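Local structure of N2152 (Neocallimastix frontalis, 5U22) at residues 62-67 with 89-94; 82-87 with 137-142. The protein probably hydrolyses rare arabinosyl substrates with broad specificity, as a family 39 glycoside hydrolase of an anaerobic rumen fungus. One frame throughout, in Å; residues are numbered along the deposited sequence.

Helix 84-91 is common to both contacts, and each ties it to the parallel sheet of the TIM barrel from a different end. Contact 1 sets the C-terminal end of the helix against the start of strand 66-70, the strand that precedes it in the chain; contact 2 sets its first turn against strand 139-143, two strands along the sheet. Both are buried, with centres 10 Å apart, and they meet where Val66 CG1 lies 3.6 Å from Tyr140 CG. Their chemistry differs: contact 1 pairs thin aliphatic packing with a water bridge near its loop end, whereas contact 2 rests on one aromatic ring against aliphatic side chains and a helix carbonyl.

Contact 1 (62-67 with 89-94)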
loop_
_atom_site.group_PDB
_atom_site.type_symbol
_atom_site.label_atom_id
_atom_site.label_comp_id
_atom_site.label_asym_id
_atom_site.label_seq_id
_atom_site.Cartn_x
_atom_site.Cartn_y
_atom_site.Cartn_z
ATOM N N LEU A 62 12.385 -4.674 4.624
ATOM C CA LEU A 62 10.976 -4.745 4.262
ATOM C C LEU A 62 10.736 -4.826 2.763
ATOM O O LEU A 62 9.595 -5.069 2.356
ATOM C CB LEU A 62 10.233 -3.527 4.819
ATOM C CG LEU A 62 10.115 -3.481 6.339
ATOM C CD1 LEU A 62 9.306 -2.275 6.756
ATOM C CD2 LEU A 62 9.481 -4.780 6.840
ATOM N N ASN A 63 11.758 -4.609 1.936
ATOM C CA ASN A 63 11.589 -4.664 0.480
ATOM C C ASN A 63 10.526 -3.660 0.025
ATOM O O ASN A 63 9.605 -3.988 -0.726
ATOM C CB ASN A 63 11.230 -6.088 0.040
ATOM C CG ASN A 63 11.807 -6.454 -1.306
ATOM O OD1 ASN A 63 12.552 -5.684 -1.916
ATOM N ND2 ASN A 63 11.479 -7.655 -1.772
ATOM N N ILE A 64 10.669 -2.423 0.511
ATOM C CA ILE A 64 9.732 -1.340 0.231
ATOM C C ILE A 64 9.446 -1.205 -1.259
ATOM O O ILE A 64 10.349 -1.300 -2.098
ATOM C CB ILE A 64 10.313 -0.032 0.798
ATOM C CG1 ILE A 64 10.366 -0.081 2.331
ATOM C CG2 ILE A 64 9.507 1.173 0.323
ATOM C CD1 ILE A 64 8.989 -0.166 2.981
ATOM N N ASN A 65 8.173 -0.945 -1.588
ATOM C CA ASN A 65 7.765 -0.652 -2.955
ATOM C C ASN A 65 7.778 0.858 -3.173
ATOM O O ASN A 65 8.751 1.403 -3.702
ATOM C CB ASN A 65 6.383 -1.251 -3.244
ATOM C CG ASN A 65 5.942 -1.048 -4.668
ATOM O OD1 ASN A 65 6.756 -1.032 -5.596
ATOM N ND2 ASN A 65 4.639 -0.886 -4.857
ATOM N N VAL A 66 6.728 1.555 -2.742
ATOM C CA VAL A 66 6.617 2.994 -2.960
ATOM C C VAL A 66 6.215 3.659 -1.654
ATOM O O VAL A 66 5.183 3.301 -1.068
ATOM C CB VAL A 66 5.598 3.347 -4.057
ATOM C CG1 VAL A 66 5.613 4.843 -4.296
ATOM C CG2 VAL A 66 5.902 2.604 -5.344
ATOM N N MET A 67 7.018 4.634 -1.207
ATOM C CA MET A 67 6.644 5.480 -0.083
ATOM C C MET A 67 5.951 6.742 -0.587
ATOM O O MET A 67 5.876 6.998 -1.791
ATOM C CB MET A 67 7.874 5.858 0.748
ATOM C CG MET A 67 8.674 4.676 1.245
ATOM S SD MET A 67 7.799 3.600 2.414
ATOM C CE MET A 67 7.848 4.542 3.939
ATOM N N GLN A 89 16.754 10.102 -1.329
ATOM C CA GLN A 89 18.164 9.739 -1.183
ATOM C C GLN A 89 18.339 8.556 -0.238
ATOM O O GLN A 89 19.142 7.655 -0.508
ATOM C CB GLN A 89 18.985 10.932 -0.697
ATOM C CG GLN A 89 20.471 10.614 -0.520
ATOM C CD GLN A 89 21.176 10.174 -1.810
ATOM O OE1 GLN A 89 21.063 10.822 -2.854
ATOM N NE2 GLN A 89 21.922 9.072 -1.731
ATOM N N ARG A 90 17.609 8.541 0.880
ATOM C CA ARG A 90 17.686 7.382 1.762
ATOM C C ARG A 90 17.282 6.114 1.026
ATOM O O ARG A 90 17.910 5.062 1.195
ATOM C CB ARG A 90 16.803 7.575 3.000
ATOM C CG ARG A 90 17.127 8.820 3.816
ATOM C CD ARG A 90 16.517 8.731 5.214
ATOM N NE ARG A 90 17.236 7.756 6.031
ATOM C CZ ARG A 90 16.850 7.350 7.238
ATOM N NH1 ARG A 90 15.734 7.827 7.785
ATOM N NH2 ARG A 90 17.581 6.462 7.900
ATOM N N LEU A 91 16.248 6.201 0.184
ATOM C CA LEU A 91 15.691 5.019 -0.467
ATOM C C LEU A 91 16.606 4.427 -1.530
ATOM O O LEU A 91 16.362 3.296 -1.967
ATOM C CB LEU A 91 14.330 5.358 -1.088
ATOM C CG LEU A 91 13.197 5.489 -0.066
ATOM C CD1 LEU A 91 11.943 6.084 -0.711
ATOM C CD2 LEU A 91 12.887 4.126 0.563
ATOM N N LYS A 92 17.642 5.152 -1.960
ATOM C CA LYS A 92 18.595 4.570 -2.902
ATOM C C LYS A 92 19.250 3.321 -2.345
ATOM O O LYS A 92 19.730 2.486 -3.119
ATOM C CB LYS A 92 19.667 5.597 -3.280
ATOM C CG LYS A 92 19.183 6.701 -4.197
ATOM N N GLU A 93 19.278 3.175 -1.018
ATOM C CA GLU A 93 19.806 1.966 -0.403
ATOM C C GLU A 93 18.911 0.758 -0.661
ATOM O O GLU A 93 19.372 -0.382 -0.530
ATOM C CB GLU A 93 19.999 2.196 1.096
ATOM C CG GLU A 93 20.589 1.009 1.838
ATOM C CD GLU A 93 21.295 1.398 3.127
ATOM O OE1 GLU A 93 21.085 2.531 3.621
ATOM O OE2 GLU A 93 22.064 0.558 3.643
ATOM N N SER A 94 17.650 0.982 -1.049
ATOM C CA SER A 94 16.747 -0.068 -1.522
ATOM C C SER A 94 16.497 0.145 -3.008
ATOM O O SER A 94 15.537 0.835 -3.387
ATOM C CB SER A 94 15.426 -0.053 -0.749
ATOM O OG SER A 94 15.647 -0.235 0.629
HETATM O O HOH W 1 13.262 -1.831 1.633
#
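In the beta-alpha-beta unit formed by strand 66-70, helix 84-91 and strand 98-102, Met67 and Leu91 bring the first strand and the end of the helix together. Met67 CG lies 4.1 Å from Leu91 CD1, and the two side chains run at a slant to each other. The methionine meets the leucine through this mid-chain methylene, which is placed there by a first torsion that sets CG beside the backbone N (chi1 -55°). Ile64 adds a looser touch, CG2 to Leu91 CD2 at 4.5 Å, so both methyls of the leucine are used. Val99 of the next strand touches Met67 and Leu91 alike, and Tyr55 of helix 55-58 also packs on Leu91.

Beyond the apolar patch a water spans the two segments. It accepts from Ile64 N at 2.9 Å and lies 3.0 Å from Ser94 OG, to which it is also hydrogen-bonded. Ser94 closes the type I turn that begins at Leu91, its N bonding to Leu91 O at 2.8 Å, and its hydroxyl has a second partner in Tyr55 OH. The direct contact is therefore purely van der Waals, while the polar link between loop and turn depends on the water.

Contact 2 (82-87 with 137-142); sequences GDVIKV and TNFYGN
This is a buried apolar contact in which Phe139, at the start of strand 139-143, reaches the first turn of helix 84-91 on the outer, helix-facing side of the barrel sheet. The CA atoms of Val84 and Phe139 are 8.7 Å apart, and the aromatic side chain bridges that gap. Its CG sits beside the backbone N (chi1 -53°), a setting that carries the ring to the helix although the side chain leaves the backbone alongside the helix rather than at it. Phe139 CE1 comes 4.2 Å from Val84 CG2. The same carbon stands 4.0 Å from Val84 O, which lies at the edge of the ring, near its plane, an approach that suits the weakly positive ring edge, though at this distance any attraction is probably slight. Ile85 adds a loose contact from an oblique direction, CG1 to Phe139 CZ at 4.3 Å.

The turn that meets the ring is capped by Asp83, the N-cap residue: its OD1 takes the N-H of Lys86 at 2.9 Å through the anti lone pair, in a fairly straight bond (163°). Glu49 in turn accepts from the backbone N of Gly82 and Asp83. Helix 117-134 also packs here, with Phe127 touching Val84 and Lys131 touching Phe139. Such packing of helix residues on outward-pointing strand side chains is characteristic of the shell around a TIM barrel.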
loop_
_atom_site.group_PDB
_atom_site.type_symbol
_atom_site.label_atom_id
_atom_site.label_comp_id
_atom_site.label_asym_id
_atom_site.label_seq_id
_atom_site.Cartn_x
_atom_site.Cartn_y
_atom_site.Cartn_z
ATOM N N GLY A 82 9.960 15.316 6.566
ATOM C CA GLY A 82 9.601 14.398 5.503
ATOM C C GLY A 82 10.068 14.752 4.111
ATOM O O GLY A 82 9.570 14.152 3.150
ATOM N N ASP A 83 11.006 15.686 3.965
ATOM C CA ASP A 83 11.390 16.194 2.651
ATOM C C ASP A 83 11.630 15.055 1.669
ATOM O O ASP A 83 12.450 14.169 1.917
ATOM C CB ASP A 83 12.642 17.058 2.779
ATOM C CG ASP A 83 13.108 17.609 1.446
ATOM O OD1 ASP A 83 13.874 16.908 0.753
ATOM O OD2 ASP A 83 12.721 18.746 1.101
ATOM N N VAL A 84 10.905 15.083 0.546
ATOM C CA VAL A 84 10.910 13.939 -0.360
ATOM C C VAL A 84 12.260 13.769 -1.037
ATOM O O VAL A 84 12.648 12.645 -1.368
ATOM C CB VAL A 84 9.780 14.066 -1.396
ATOM C CG1 VAL A 84 10.062 15.226 -2.380
ATOM C CG2 VAL A 84 9.564 12.723 -2.137
ATOM N N ILE A 85 13.007 14.855 -1.255
ATOM C CA ILE A 85 14.316 14.686 -1.877
ATOM C C ILE A 85 15.269 13.977 -0.922
ATOM O O ILE A 85 16.024 13.084 -1.330
ATOM C CB ILE A 85 14.873 16.040 -2.358
ATOM C CG1 ILE A 85 14.036 16.540 -3.541
ATOM C CG2 ILE A 85 16.335 15.884 -2.769
ATOM C CD1 ILE A 85 14.472 17.873 -4.102
ATOM N N LYS A 86 15.239 14.350 0.363
ATOM C CA LYS A 86 16.018 13.632 1.366
ATOM C C LYS A 86 15.541 12.193 1.514
ATOM O O LYS A 86 16.353 11.282 1.711
ATOM C CB LYS A 86 15.954 14.346 2.720
ATOM C CG LYS A 86 16.559 15.756 2.755
ATOM C CD LYS A 86 17.797 15.889 1.854
ATOM C CE LYS A 86 19.039 15.220 2.433
ATOM N NZ LYS A 86 19.881 14.590 1.363
ATOM N N VAL A 87 14.228 11.965 1.436
ATOM C CA VAL A 87 13.718 10.603 1.587
ATOM C C VAL A 87 14.132 9.752 0.395
ATOM O O VAL A 87 14.568 8.599 0.552
ATOM C CB VAL A 87 12.190 10.628 1.772
ATOM C CG1 VAL A 87 11.611 9.217 1.692
ATOM C CG2 VAL A 87 11.837 11.270 3.103
ATOM N N THR A 137 16.231 9.744 -9.746
ATOM C CA THR A 137 15.126 9.332 -10.603
ATOM C C THR A 137 14.285 8.241 -9.945
ATOM O O THR A 137 13.533 7.554 -10.634
ATOM C CB THR A 137 15.635 8.854 -11.966
ATOM O OG1 THR A 137 16.674 7.880 -11.775
ATOM C CG2 THR A 137 16.176 10.027 -12.785
ATOM N N ASN A 138 14.396 8.055 -8.625
ATOM C CA ASN A 138 13.553 7.076 -7.946
ATOM C C ASN A 138 12.281 7.693 -7.377
ATOM O O ASN A 138 11.730 7.184 -6.390
ATOM C CB ASN A 138 14.341 6.339 -6.860
ATOM C CG ASN A 138 14.948 7.262 -5.819
ATOM O OD1 ASN A 138 15.086 8.464 -6.035
ATOM N ND2 ASN A 138 15.325 6.693 -4.674
ATOM N N PHE A 139 11.793 8.774 -7.974
ATOM C CA PHE A 139 10.470 9.258 -7.633
ATOM C C PHE A 139 9.423 8.488 -8.423
ATOM O O PHE A 139 9.648 8.079 -9.566
ATOM C CB PHE A 139 10.345 10.755 -7.913
ATOM C CG PHE A 139 11.412 11.576 -7.264
ATOM C CD1 PHE A 139 11.349 11.878 -5.914
ATOM C CD2 PHE A 139 12.489 12.044 -8.010
ATOM C CE1 PHE A 139 12.337 12.653 -5.314
ATOM C CE2 PHE A 139 13.483 12.797 -7.419
ATOM C CZ PHE A 139 13.406 13.107 -6.065
ATOM N N TYR A 140 8.281 8.271 -7.779
ATOM C CA TYR A 140 7.153 7.572 -8.379
ATOM C C TYR A 140 6.348 8.484 -9.291
ATOM O O TYR A 140 5.800 8.027 -10.305
ATOM C CB TYR A 140 6.269 7.043 -7.257
ATOM C CG TYR A 140 5.157 6.087 -7.622
ATOM C CD1 TYR A 140 5.414 4.888 -8.280
ATOM C CD2 TYR A 140 3.845 6.359 -7.243
ATOM C CE1 TYR A 140 4.376 3.995 -8.562
ATOM C CE2 TYR A 140 2.819 5.478 -7.518
ATOM C CZ TYR A 140 3.084 4.308 -8.181
ATOM O OH TYR A 140 2.043 3.440 -8.431
ATOM N N GLY A 141 6.255 9.753 -8.933
ATOM C CA GLY A 141 5.534 10.719 -9.739
ATOM C C GLY A 141 5.288 11.973 -8.934
ATOM O O GLY A 141 5.566 12.036 -7.733
ATOM N N ASN A 142 4.786 12.989 -9.633
ATOM C CA ASN A 142 4.331 14.235 -9.022
ATOM C C ASN A 142 2.835 14.143 -8.742
ATOM O O ASN A 142 2.030 14.062 -9.674
ATOM C CB ASN A 142 4.590 15.435 -9.939
ATOM C CG ASN A 142 6.064 15.711 -10.165
ATOM O OD1 ASN A 142 6.501 15.962 -11.296
ATOM N ND2 ASN A 142 6.831 15.674 -9.099
#